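Catalase (PDB 4B7H) breaks hydrogen peroxide down to water and oxygen at a haem iron, carries bound NADPH, and is inhibited by nitric oxide. Local coordinates at residues P145-R150 against D292-T296; D157-K163 against M175-W180; K222-V226 against Q276-F280. All blocks are in the same frame, centred on the assembly; numbering follows the deposited sequence.

Contact 1: P145-R150 against D292-T296. With NDP (NADPH dihydro-nicotinamide-adenine-dinucleotide phosphate), chain H.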
loop_
_atom_site.group_PDB
_atom_site.type_symbol
_atom_site.label_atom_id
_atom_site.label_comp_id
_atom_site.label_asym_id
_atom_site.label_seq_id
_atom_site.Cartn_x
_atom_site.Cartn_y
_atom_site.Cartn_z
ATOM N N PRO A 145 -19.191 -10.424 29.165
ATOM C CA PRO A 145 -19.000 -11.875 29.084
ATOM C C PRO A 145 -19.654 -12.481 27.840
ATOM O O PRO A 145 -19.502 -13.679 27.592
ATOM C CB PRO A 145 -19.716 -12.380 30.345
ATOM C CG PRO A 145 -20.844 -11.398 30.499
ATOM C CD PRO A 145 -20.183 -10.070 30.196
ATOM N N THR A 146 -20.359 -11.664 27.062
ATOM C CA THR A 146 -21.114 -12.154 25.913
ATOM C C THR A 146 -20.949 -11.193 24.725
ATOM O O THR A 146 -20.104 -10.303 24.769
ATOM C CB THR A 146 -22.603 -12.397 26.314
ATOM O OG1 THR A 146 -23.310 -13.040 25.251
ATOM C CG2 THR A 146 -23.299 -11.091 26.699
ATOM N N PHE A 147 -21.719 -11.380 23.656
ATOM C CA PHE A 147 -21.638 -10.479 22.505
ATOM C C PHE A 147 -22.926 -10.567 21.698
ATOM O O PHE A 147 -23.804 -11.374 22.016
ATOM C CB PHE A 147 -20.425 -10.817 21.639
ATOM C CG PHE A 147 -19.949 -9.676 20.762
ATOM C CD1 PHE A 147 -19.421 -8.526 21.329
ATOM C CD2 PHE A 147 -19.985 -9.783 19.377
ATOM C CE1 PHE A 147 -18.958 -7.473 20.528
ATOM C CE2 PHE A 147 -19.526 -8.740 18.569
ATOM C CZ PHE A 147 -19.004 -7.590 19.148
ATOM N N PHE A 148 -23.013 -9.753 20.647
ATOM C CA PHE A 148 -24.258 -9.515 19.924
ATOM C C PHE A 148 -24.680 -10.631 18.972
ATOM O O PHE A 148 -25.836 -10.658 18.540
ATOM C CB PHE A 148 -24.139 -8.246 19.071
ATOM C CG PHE A 148 -23.796 -6.996 19.843
ATOM C CD1 PHE A 148 -24.801 -6.179 20.353
ATOM C CD2 PHE A 148 -22.467 -6.606 20.006
ATOM C CE1 PHE A 148 -24.486 -5.003 21.040
ATOM C CE2 PHE A 148 -22.147 -5.428 20.692
ATOM C CZ PHE A 148 -23.159 -4.631 21.201
ATOM N N LEU A 149 -23.746 -11.508 18.597
ATOM C CA LEU A 149 -23.987 -12.442 17.491
ATOM C C LEU A 149 -23.364 -13.792 17.767
ATOM O O LEU A 149 -22.483 -13.902 18.624
ATOM C CB LEU A 149 -23.397 -11.902 16.186
ATOM C CG LEU A 149 -23.851 -10.533 15.682
ATOM C CD1 LEU A 149 -22.899 -10.055 14.597
ATOM C CD2 LEU A 149 -25.299 -10.579 15.178
ATOM N N ARG A 150 -23.818 -14.815 17.040
ATOM C CA ARG A 150 -23.246 -16.157 17.165
ATOM C C ARG A 150 -22.695 -16.696 15.846
ATOM O O ARG A 150 -22.358 -17.882 15.735
ATOM C CB ARG A 150 -24.260 -17.141 17.781
ATOM C CG ARG A 150 -25.524 -17.372 16.956
ATOM C CD ARG A 150 -26.503 -18.306 17.680
ATOM N NE ARG A 150 -27.053 -17.685 18.888
ATOM C CZ ARG A 150 -28.279 -17.175 19.010
ATOM N NH1 ARG A 150 -29.138 -17.201 17.991
ATOM N NH2 ARG A 150 -28.650 -16.641 20.169
ATOM N N ASP A 292 -22.125 -21.151 22.238
ATOM C CA ASP A 292 -22.880 -20.021 21.699
ATOM C C ASP A 292 -22.452 -18.782 22.464
ATOM O O ASP A 292 -22.725 -18.663 23.661
ATOM C CB ASP A 292 -24.381 -20.282 21.896
ATOM C CG ASP A 292 -25.270 -19.141 21.407
ATOM O OD1 ASP A 292 -24.767 -18.055 21.034
ATOM O OD2 ASP A 292 -26.507 -19.333 21.402
ATOM N N LEU A 293 -21.754 -17.877 21.779
ATOM C CA LEU A 293 -21.229 -16.668 22.403
ATOM C C LEU A 293 -22.299 -15.816 23.090
ATOM O O LEU A 293 -22.006 -15.121 24.078
ATOM C CB LEU A 293 -20.488 -15.846 21.350
ATOM C CG LEU A 293 -19.858 -14.520 21.768
ATOM C CD1 LEU A 293 -18.846 -14.716 22.906
ATOM C CD2 LEU A 293 -19.217 -13.871 20.550
ATOM N N THR A 294 -23.536 -15.889 22.592
ATOM C CA THR A 294 -24.644 -15.139 23.187
ATOM C C THR A 294 -25.153 -15.761 24.492
ATOM O O THR A 294 -26.069 -15.223 25.122
ATOM C CB THR A 294 -25.832 -14.975 22.196
ATOM O OG1 THR A 294 -26.476 -16.244 21.995
ATOM C CG2 THR A 294 -25.363 -14.415 20.854
ATOM N N LYS A 295 -24.567 -16.890 24.890
ATOM C CA LYS A 295 -24.936 -17.569 26.134
ATOM C C LYS A 295 -23.775 -17.563 27.120
ATOM O O LYS A 295 -22.705 -18.112 26.833
ATOM C CB LYS A 295 -25.329 -19.026 25.867
ATOM C CG LYS A 295 -26.430 -19.210 24.837
ATOM C CD LYS A 295 -27.759 -18.684 25.350
ATOM C CE LYS A 295 -28.876 -18.995 24.372
ATOM N NZ LYS A 295 -28.716 -18.237 23.104
ATOM N N THR A 296 -23.975 -16.950 28.281
ATOM C CA THR A 296 -23.004 -17.070 29.363
ATOM C C THR A 296 -23.199 -18.392 30.103
ATOM O O THR A 296 -24.291 -18.981 30.069
ATOM C CB THR A 296 -23.117 -15.902 30.357
ATOM O OG1 THR A 296 -24.484 -15.730 30.756
ATOM C CG2 THR A 296 -22.621 -14.618 29.722
HETATM P PA NDP H . -24.844 -14.554 39.049
HETATM O O1A NDP H . -25.692 -13.911 40.083
HETATM O O2A NDP H . -23.940 -15.597 39.609
HETATM O O5B NDP H . -23.981 -13.411 38.332
HETATM C C5B NDP H . -24.600 -12.230 37.880
HETATM C C4B NDP H . -23.517 -11.406 37.203
HETATM O O4B NDP H . -24.094 -10.212 36.692
HETATM C C3B NDP H . -22.418 -11.016 38.193
HETATM O O3B NDP H . -21.148 -11.180 37.589
HETATM C C2B NDP H . -22.734 -9.557 38.463
HETATM O O2B NDP H . -21.643 -8.769 38.901
HETATM C C1B NDP H . -23.286 -9.138 37.108
HETATM N N9A NDP H . -23.954 -7.822 37.129
HETATM C C8A NDP H . -24.361 -7.109 38.229
HETATM N N7A NDP H . -24.904 -5.942 37.814
HETATM C C5A NDP H . -24.845 -5.895 36.460
HETATM C C6A NDP H . -25.253 -4.938 35.534
HETATM N N6A NDP H . -25.505 -3.689 35.927
HETATM N N1A NDP H . -25.067 -5.183 34.192
HETATM C C2A NDP H . -24.473 -6.355 33.771
HETATM N N3A NDP H . -24.066 -7.298 34.695
HETATM C C4A NDP H . -24.249 -7.070 36.019
HETATM O O3 NDP H . -25.817 -15.141 37.894
HETATM P PN NDP H . -25.322 -15.920 36.567
HETATM O O1N NDP H . -23.837 -16.044 36.547
HETATM O O2N NDP H . -26.183 -17.122 36.451
HETATM O O5D NDP H . -25.755 -14.922 35.380
HETATM C C5D NDP H . -26.999 -14.250 35.434
HETATM C C4D NDP H . -27.010 -13.134 34.409
HETATM O O4D NDP H . -26.001 -12.202 34.742
HETATM C C3D NDP H . -26.683 -13.654 33.018
HETATM O O3D NDP H . -27.861 -13.996 32.302
HETATM C C2D NDP H . -25.915 -12.499 32.398
HETATM O O2D NDP H . -26.805 -11.658 31.718
HETATM C C1D NDP H . -25.352 -11.711 33.576
HETATM N N1N NDP H . -23.887 -11.876 33.697
HETATM C C2N NDP H . -23.359 -13.133 33.634
HETATM C C3N NDP H . -21.998 -13.371 33.744
HETATM C C7N NDP H . -21.520 -14.783 33.643
HETATM O O7N NDP H . -20.239 -15.020 33.135
HETATM N N7N NDP H . -22.316 -15.783 34.007
HETATM C C4N NDP H . -20.998 -12.253 33.947
HETATM C C5N NDP H . -21.681 -10.917 34.003
HETATM C C6N NDP H . -23.065 -10.791 33.876
HETATM P P2B NDP H . -21.382 -8.525 40.477
HETATM O O1X NDP H . -22.649 -7.949 41.075
HETATM O O2X NDP H . -21.031 -9.855 41.108
HETATM O O3X NDP H . -20.222 -7.552 40.587
HETATM O O HOH W 1 -20.348 -16.420 27.174
#
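R150 and D292 meet with their flat groups at right angles: the guanidinium and carboxylate planes stand 90° apart. From this crossed position R150 NE donates to D292 OD1 over 3.2 Å; OD1 lies in the guanidinium plane, while NE meets it on the syn side, 34° out of the carboxylate plane. R150 NH2 reaches past the acid to T294 OG1, 2.9 Å away and again close to the guanidinium plane, so T294 and the carboxylate together fix how the group is turned. The bend at chi3 of R150 (67°) turns NE toward the D292 carboxylate. K295 NZ closes the network from above the carboxylate plane, 3.0 Å from D292 OD2, and D452 gives R150 a second acidic partner, through NH2. The turn itself is type I, from D292 to K295, and contains an Asx turn in which T294 N donates to D292 OD1; that oxygen takes three donors, the third being T294 OG1. At the other end T146 OG1 donates to L293 O over 2.7 Å, in the carbonyl plane and on a lone pair. Between these polar ends L293 CD2 presses on F147 CB at 3.5 Å, and both residues belong to the haem pocket. Beyond T146, the methyl CG2 of T296 lies 3.7 Å from P145 CB, while P145 CG touches C4N of the NADPH nicotinamide at 3.6 Å.

Contact 2: D157-K163 against M175-W180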
loop_
_atom_site.group_PDB
_atom_site.type_symbol
_atom_site.label_atom_id
_atom_site.label_comp_id
_atom_site.label_asym_id
_atom_site.label_seq_id
_atom_site.Cartn_x
_atom_site.Cartn_y
_atom_site.Cartn_z
ATOM N N ASP A 157 -22.248 -6.871 9.124
ATOM C CA ASP A 157 -23.560 -6.234 9.154
ATOM C C ASP A 157 -23.750 -5.441 10.438
ATOM O O ASP A 157 -24.181 -4.283 10.419
ATOM C CB ASP A 157 -24.667 -7.279 9.013
ATOM C CG ASP A 157 -24.594 -8.007 7.699
ATOM O OD1 ASP A 157 -24.668 -7.329 6.648
ATOM O OD2 ASP A 157 -24.465 -9.249 7.712
ATOM N N PHE A 158 -23.412 -6.058 11.561
ATOM C CA PHE A 158 -23.545 -5.381 12.833
ATOM C C PHE A 158 -22.657 -4.139 12.878
ATOM O O PHE A 158 -23.107 -3.046 13.244
ATOM C CB PHE A 158 -23.196 -6.316 13.984
ATOM C CG PHE A 158 -22.999 -5.604 15.275
ATOM C CD1 PHE A 158 -24.023 -4.831 15.815
ATOM C CD2 PHE A 158 -21.776 -5.656 15.925
ATOM C CE1 PHE A 158 -23.837 -4.144 17.010
ATOM C CE2 PHE A 158 -21.583 -4.973 17.113
ATOM C CZ PHE A 158 -22.612 -4.206 17.652
ATOM N N ILE A 159 -21.387 -4.289 12.510
ATOM C CA ILE A 159 -20.473 -3.153 12.590
ATOM C C ILE A 159 -20.883 -2.023 11.638
ATOM O O ILE A 159 -20.885 -0.851 12.030
ATOM C CB ILE A 159 -19.009 -3.580 12.400
ATOM C CG1 ILE A 159 -18.582 -4.545 13.523
ATOM C CG2 ILE A 159 -18.098 -2.364 12.352
ATOM C CD1 ILE A 159 -18.627 -3.961 14.945
ATOM N N HIS A 160 -21.239 -2.330 10.257
ATOM C CA HIS A 160 -21.796 -1.211 9.495
ATOM C C HIS A 160 -23.011 -0.621 10.219
ATOM O O HIS A 160 -23.172 0.604 10.297
ATOM C CB HIS A 160 -22.259 -1.640 8.104
ATOM C CG HIS A 160 -21.187 -2.155 7.190
ATOM N ND1 HIS A 160 -21.412 -2.857 6.025
ATOM C CD2 HIS A 160 -19.842 -2.047 7.302
ATOM C CE1 HIS A 160 -20.251 -3.141 5.461
ATOM N NE2 HIS A 160 -19.284 -2.665 6.218
ATOM N N SER A 161 -23.859 -1.340 10.832
ATOM C CA SER A 161 -25.058 -0.731 11.414
ATOM C C SER A 161 -24.732 0.214 12.566
ATOM O O SER A 161 -25.504 1.132 12.864
ATOM C CB SER A 161 -26.081 -1.792 11.858
ATOM O OG SER A 161 -25.741 -2.368 13.109
ATOM N N GLN A 162 -23.583 -0.008 13.200
ATOM C CA GLN A 162 -23.093 0.841 14.283
ATOM C C GLN A 162 -22.282 2.045 13.824
ATOM O O GLN A 162 -21.971 2.926 14.638
ATOM C CB GLN A 162 -22.234 0.002 15.220
ATOM C CG GLN A 162 -23.067 -0.966 16.023
ATOM C CD GLN A 162 -23.848 -0.235 17.090
ATOM O OE1 GLN A 162 -23.277 0.559 17.849
ATOM N NE2 GLN A 162 -25.160 -0.463 17.141
ATOM N N LYS A 163 -21.927 2.065 12.537
ATOM C CA LYS A 163 -21.105 3.124 11.963
ATOM C C LYS A 163 -21.973 4.104 11.161
ATOM O O LYS A 163 -23.081 4.418 11.588
ATOM C CB LYS A 163 -19.919 2.538 11.177
ATOM C CG LYS A 163 -18.848 1.913 12.082
ATOM C CD LYS A 163 -17.683 1.365 11.264
ATOM C CE LYS A 163 -16.392 1.206 12.073
ATOM N NZ LYS A 163 -15.795 2.520 12.457
ATOM N N MET A 175 -31.014 2.783 11.912
ATOM C CA MET A 175 -30.189 1.690 11.422
ATOM C C MET A 175 -29.757 0.752 12.555
ATOM O O MET A 175 -29.792 -0.473 12.403
ATOM C CB MET A 175 -28.977 2.248 10.672
ATOM C CG MET A 175 -27.887 1.215 10.417
ATOM S SD MET A 175 -26.654 1.693 9.183
ATOM C CE MET A 175 -25.862 3.076 9.995
ATOM N N GLN A 176 -29.348 1.313 13.690
ATOM C CA GLN A 176 -28.890 0.475 14.799
ATOM C C GLN A 176 -29.993 -0.445 15.297
ATOM O O GLN A 176 -29.777 -1.645 15.507
ATOM C CB GLN A 176 -28.369 1.329 15.952
ATOM C CG GLN A 176 -27.158 2.144 15.551
ATOM C CD GLN A 176 -26.365 2.693 16.727
ATOM O OE1 GLN A 176 -26.589 2.326 17.890
ATOM N NE2 GLN A 176 -25.419 3.576 16.427
ATOM N N TRP A 177 -31.185 0.112 15.475
ATOM C CA TRP A 177 -32.308 -0.659 16.002
ATOM C C TRP A 177 -32.952 -1.557 14.950
ATOM O O TRP A 177 -33.474 -2.627 15.285
ATOM C CB TRP A 177 -33.341 0.267 16.644
ATOM C CG TRP A 177 -32.839 0.846 17.925
ATOM C CD1 TRP A 177 -32.357 2.110 18.132
ATOM C CD2 TRP A 177 -32.719 0.161 19.173
ATOM N NE1 TRP A 177 -31.959 2.253 19.441
ATOM C CE2 TRP A 177 -32.173 1.069 20.100
ATOM C CE3 TRP A 177 -33.038 -1.134 19.604
ATOM C CZ2 TRP A 177 -31.932 0.724 21.431
ATOM C CZ3 TRP A 177 -32.785 -1.478 20.917
ATOM C CH2 TRP A 177 -32.247 -0.550 21.818
ATOM N N ASP A 178 -32.932 -1.136 13.686
ATOM C CA ASP A 178 -33.424 -1.999 12.614
ATOM C C ASP A 178 -32.597 -3.280 12.599
ATOM O O ASP A 178 -33.148 -4.387 12.566
ATOM C CB ASP A 178 -33.346 -1.291 11.256
ATOM C CG ASP A 178 -34.039 -2.065 10.146
ATOM O OD1 ASP A 178 -35.125 -2.629 10.398
ATOM O OD2 ASP A 178 -33.491 -2.112 9.018
ATOM N N PHE A 179 -31.272 -3.140 12.668
ATOM C CA PHE A 179 -30.422 -4.325 12.687
ATOM C C PHE A 179 -30.659 -5.158 13.942
ATOM O O PHE A 179 -30.888 -6.367 13.849
ATOM C CB PHE A 179 -28.929 -3.999 12.574
ATOM C CG PHE A 179 -28.062 -5.232 12.650
ATOM C CD1 PHE A 179 -27.900 -6.046 11.531
ATOM C CD2 PHE A 179 -27.471 -5.620 13.848
ATOM C CE1 PHE A 179 -27.146 -7.207 11.594
ATOM C CE2 PHE A 179 -26.716 -6.791 13.920
ATOM C CZ PHE A 179 -26.551 -7.581 12.783
ATOM N N TRP A 180 -30.606 -4.522 15.110
ATOM C CA TRP A 180 -30.743 -5.265 16.362
ATOM C C TRP A 180 -32.056 -6.045 16.452
ATOM O O TRP A 180 -32.058 -7.211 16.848
ATOM C CB TRP A 180 -30.605 -4.342 17.566
ATOM C CG TRP A 180 -29.187 -4.036 17.990
ATOM C CD1 TRP A 180 -28.083 -4.847 17.875
ATOM C CD2 TRP A 180 -28.737 -2.836 18.637
ATOM N NE1 TRP A 180 -26.975 -4.210 18.407
ATOM C CE2 TRP A 180 -27.353 -2.979 18.878
ATOM C CE3 TRP A 180 -29.373 -1.653 19.031
ATOM C CZ2 TRP A 180 -26.596 -1.984 19.508
ATOM C CZ3 TRP A 180 -28.622 -0.664 19.643
ATOM C CH2 TRP A 180 -27.247 -0.834 19.877
HETATM O O HOH W 2 -25.120 3.960 13.398
HETATM O O HOH W 3 -26.819 -2.283 15.656
#
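Two consecutive helices of the catalase chain, 155-162 and 173-182, form an antiparallel helical hairpin here, their segment axes 8.7 Å apart at closest approach and inclined at 156°. Aromatic side chains of the second helix settle against the first. F179 offers one ring face to the backbone of D157 and F158, and F158 CA makes a CH-pi contact 3.9 Å from the F179 ring centroid. With CG anti to the backbone N (chi1 178°), the F179 ring is carried across the gap, where CE2 also touches F158 CB and CE1 touches D157 CB. The F158 and W180 rings touch at their rims without stacking, with F158 CE1 3.4 Å from W180 NE1. Near the connecting loop the packing passes to M175, which runs along S161, its CG 3.4 Å from S161 O; its methyl CE comes within 3.5 Å of both S161 O and K163 O. The hairpin lies at a subunit boundary, since D157 bridges to K55 of the third subunit and also bonds the backbone of S398 of the second. Within the pair, polar groups are joined through water. One water donates to S161 O and K163 O and accepts from Q176 NE2. A second lies over a face of the W180 ring, where it accepts from Q162 NE2 and donates to Q176 O and to S161 OG, the latter at 2.8 Å; S161 OG in turn donates to F158 O, 2.7 Å away.

Contact 3: K222-V226 against Q276-F280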
loop_
_atom_site.group_PDB
_atom_site.type_symbol
_atom_site.label_atom_id
_atom_site.label_comp_id
_atom_site.label_asym_id
_atom_site.label_seq_id
_atom_site.Cartn_x
_atom_site.Cartn_y
_atom_site.Cartn_z
ATOM N N LYS A 222 -5.503 -34.070 28.273
ATOM C CA LYS A 222 -6.913 -34.009 28.631
ATOM C C LYS A 222 -7.429 -32.585 28.509
ATOM O O LYS A 222 -6.815 -31.658 29.039
ATOM C CB LYS A 222 -7.114 -34.504 30.062
ATOM C CG LYS A 222 -8.536 -34.354 30.588
ATOM C CD LYS A 222 -8.649 -34.941 31.984
ATOM C CE LYS A 222 -9.891 -34.449 32.702
ATOM N NZ LYS A 222 -10.038 -35.103 34.033
ATOM N N PRO A 223 -8.559 -32.403 27.808
ATOM C CA PRO A 223 -9.128 -31.064 27.623
ATOM C C PRO A 223 -10.239 -30.734 28.622
ATOM O O PRO A 223 -10.967 -31.624 29.061
ATOM C CB PRO A 223 -9.731 -31.164 26.225
ATOM C CG PRO A 223 -10.243 -32.587 26.170
ATOM C CD PRO A 223 -9.241 -33.408 26.970
ATOM N N VAL A 224 -10.345 -29.456 28.979
ATOM C CA VAL A 224 -11.524 -28.912 29.641
ATOM C C VAL A 224 -11.913 -27.627 28.911
ATOM O O VAL A 224 -11.068 -26.974 28.287
ATOM C CB VAL A 224 -11.270 -28.594 31.131
ATOM C CG1 VAL A 224 -11.123 -29.865 31.938
ATOM C CG2 VAL A 224 -10.046 -27.695 31.297
ATOM N N TRP A 225 -13.190 -27.260 28.969
ATOM C CA TRP A 225 -13.622 -25.991 28.397
ATOM C C TRP A 225 -13.465 -24.884 29.437
ATOM O O TRP A 225 -13.718 -25.107 30.626
ATOM C CB TRP A 225 -15.070 -26.082 27.923
ATOM C CG TRP A 225 -15.323 -27.151 26.882
ATOM C CD1 TRP A 225 -16.062 -28.299 27.042
ATOM C CD2 TRP A 225 -14.844 -27.171 25.526
ATOM N NE1 TRP A 225 -16.073 -29.022 25.871
ATOM C CE2 TRP A 225 -15.329 -28.354 24.927
ATOM C CE3 TRP A 225 -14.045 -26.305 24.761
ATOM C CZ2 TRP A 225 -15.053 -28.685 23.598
ATOM C CZ3 TRP A 225 -13.776 -26.637 23.445
ATOM C CH2 TRP A 225 -14.278 -27.813 22.875
ATOM N N VAL A 226 -13.035 -23.694 29.013
ATOM C CA VAL A 226 -12.842 -22.601 29.961
ATOM C C VAL A 226 -13.383 -21.266 29.456
ATOM O O VAL A 226 -13.496 -21.045 28.248
ATOM C CB VAL A 226 -11.341 -22.407 30.328
ATOM C CG1 VAL A 226 -10.746 -23.679 30.918
ATOM C CG2 VAL A 226 -10.535 -21.938 29.111
ATOM N N GLN A 276 -13.823 -19.963 34.586
ATOM C CA GLN A 276 -14.821 -21.008 34.754
ATOM C C GLN A 276 -14.283 -22.226 34.030
ATOM O O GLN A 276 -13.714 -22.105 32.943
ATOM C CB GLN A 276 -16.159 -20.602 34.138
ATOM C CG GLN A 276 -16.834 -19.421 34.806
ATOM C CD GLN A 276 -18.083 -18.993 34.082
ATOM O OE1 GLN A 276 -18.013 -18.415 32.996
ATOM N NE2 GLN A 276 -19.243 -19.278 34.673
ATOM N N ILE A 277 -14.452 -23.401 34.628
ATOM C CA ILE A 277 -13.972 -24.634 34.024
ATOM C C ILE A 277 -15.123 -25.623 33.888
ATOM O O ILE A 277 -15.695 -26.059 34.889
ATOM C CB ILE A 277 -12.824 -25.257 34.852
ATOM C CG1 ILE A 277 -11.647 -24.278 34.947
ATOM C CG2 ILE A 277 -12.381 -26.592 34.241
ATOM C CD1 ILE A 277 -10.486 -24.793 35.781
ATOM N N MET A 278 -15.471 -25.953 32.647
ATOM C CA MET A 278 -16.502 -26.945 32.375
ATOM C C MET A 278 -15.871 -28.243 31.888
ATOM O O MET A 278 -15.215 -28.272 30.853
ATOM C CB MET A 278 -17.487 -26.417 31.333
ATOM C CG MET A 278 -18.524 -27.442 30.886
ATOM S SD MET A 278 -19.554 -26.831 29.536
ATOM C CE MET A 278 -20.548 -25.600 30.373
ATOM N N PRO A 279 -16.055 -29.333 32.645
ATOM C CA PRO A 279 -15.527 -30.622 32.182
ATOM C C PRO A 279 -16.004 -30.936 30.763
ATOM O O PRO A 279 -17.144 -30.608 30.404
ATOM C CB PRO A 279 -16.116 -31.619 33.187
ATOM C CG PRO A 279 -16.290 -30.807 34.434
ATOM C CD PRO A 279 -16.721 -29.445 33.957
ATOM N N PHE A 280 -15.132 -31.543 29.965
ATOM C CA PHE A 280 -15.432 -31.855 28.573
ATOM C C PHE A 280 -16.757 -32.607 28.453
ATOM O O PHE A 280 -17.571 -32.316 27.572
ATOM C CB PHE A 280 -14.282 -32.678 27.984
ATOM C CG PHE A 280 -14.335 -32.847 26.487
ATOM C CD1 PHE A 280 -13.775 -31.894 25.641
ATOM C CD2 PHE A 280 -14.907 -33.980 25.924
ATOM C CE1 PHE A 280 -13.807 -32.063 24.262
ATOM C CE2 PHE A 280 -14.944 -34.154 24.554
ATOM C CZ PHE A 280 -14.395 -33.189 23.717
HETATM O O HOH W 4 -12.807 -32.739 31.331
HETATM O O HOH W 5 -17.221 -31.408 24.716
#
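F280 and the five-membered ring of W225 are within 15° of parallel but strongly displaced; F280 CE1 comes down beside W225 CZ2 at 3.7 Å. The ring of P223 packs against F280, its CG meeting F280 CD1 obliquely at 3.6 Å, so that F280 is packed by both a pyrrolidine and an indole. A chi1 of -169° sets the F280 ring beside these two neighbours. A water sits over the centre of one F280 face and in the plane of the indole at its edge, accepting from W225 NE1 and donating to F280 O. Strands 223-232 and 270-279 are antiparallel neighbours in the curled sheet of the catalase beta-barrel, and W225 and M278 form a hydrogen-bonded pair: W225 N donates to M278 O over 2.9 Å and M278 N to W225 O over 2.8 Å. On the face shared by these two, W225 CB stands 4.2 Å from M278 CB; M278 then leads away, leaving its sulfur in an oblique Met-aromatic contact with the indole. F291 meets that same indole edge-to-face. The other face carries V226 and I277, a non-hydrogen-bonded pair whose side chains run together off the sheet. I277 forks there: CG1 approaches V226 CG1, whereas I277 CG2 is the bump that V224 receives, 3.9 Å from both V224 CB and V224 CG2.

From the N terminus, the chain leaves strand 135-142 and enters 145-150, which opens the long loop that contact 1 closes only at 292-296. Contacts 2 and 3 are both nested inside that loop, in series and without crossing. Contact 2 closes first, a short excursion between helices 155-162 and 173-182; contact 3 then joins strands 223-232 and 270-279 of the barrel. Contacts 1 and 2 pack directly together, with F148 CE2 3.3 Å from F158 CZ, which ties the loop beside haem and NADPH to the helical hairpin. Contact 3 stays separate, its nearest atoms about 6 Å from contact 1 and about 21 Å from contact 2.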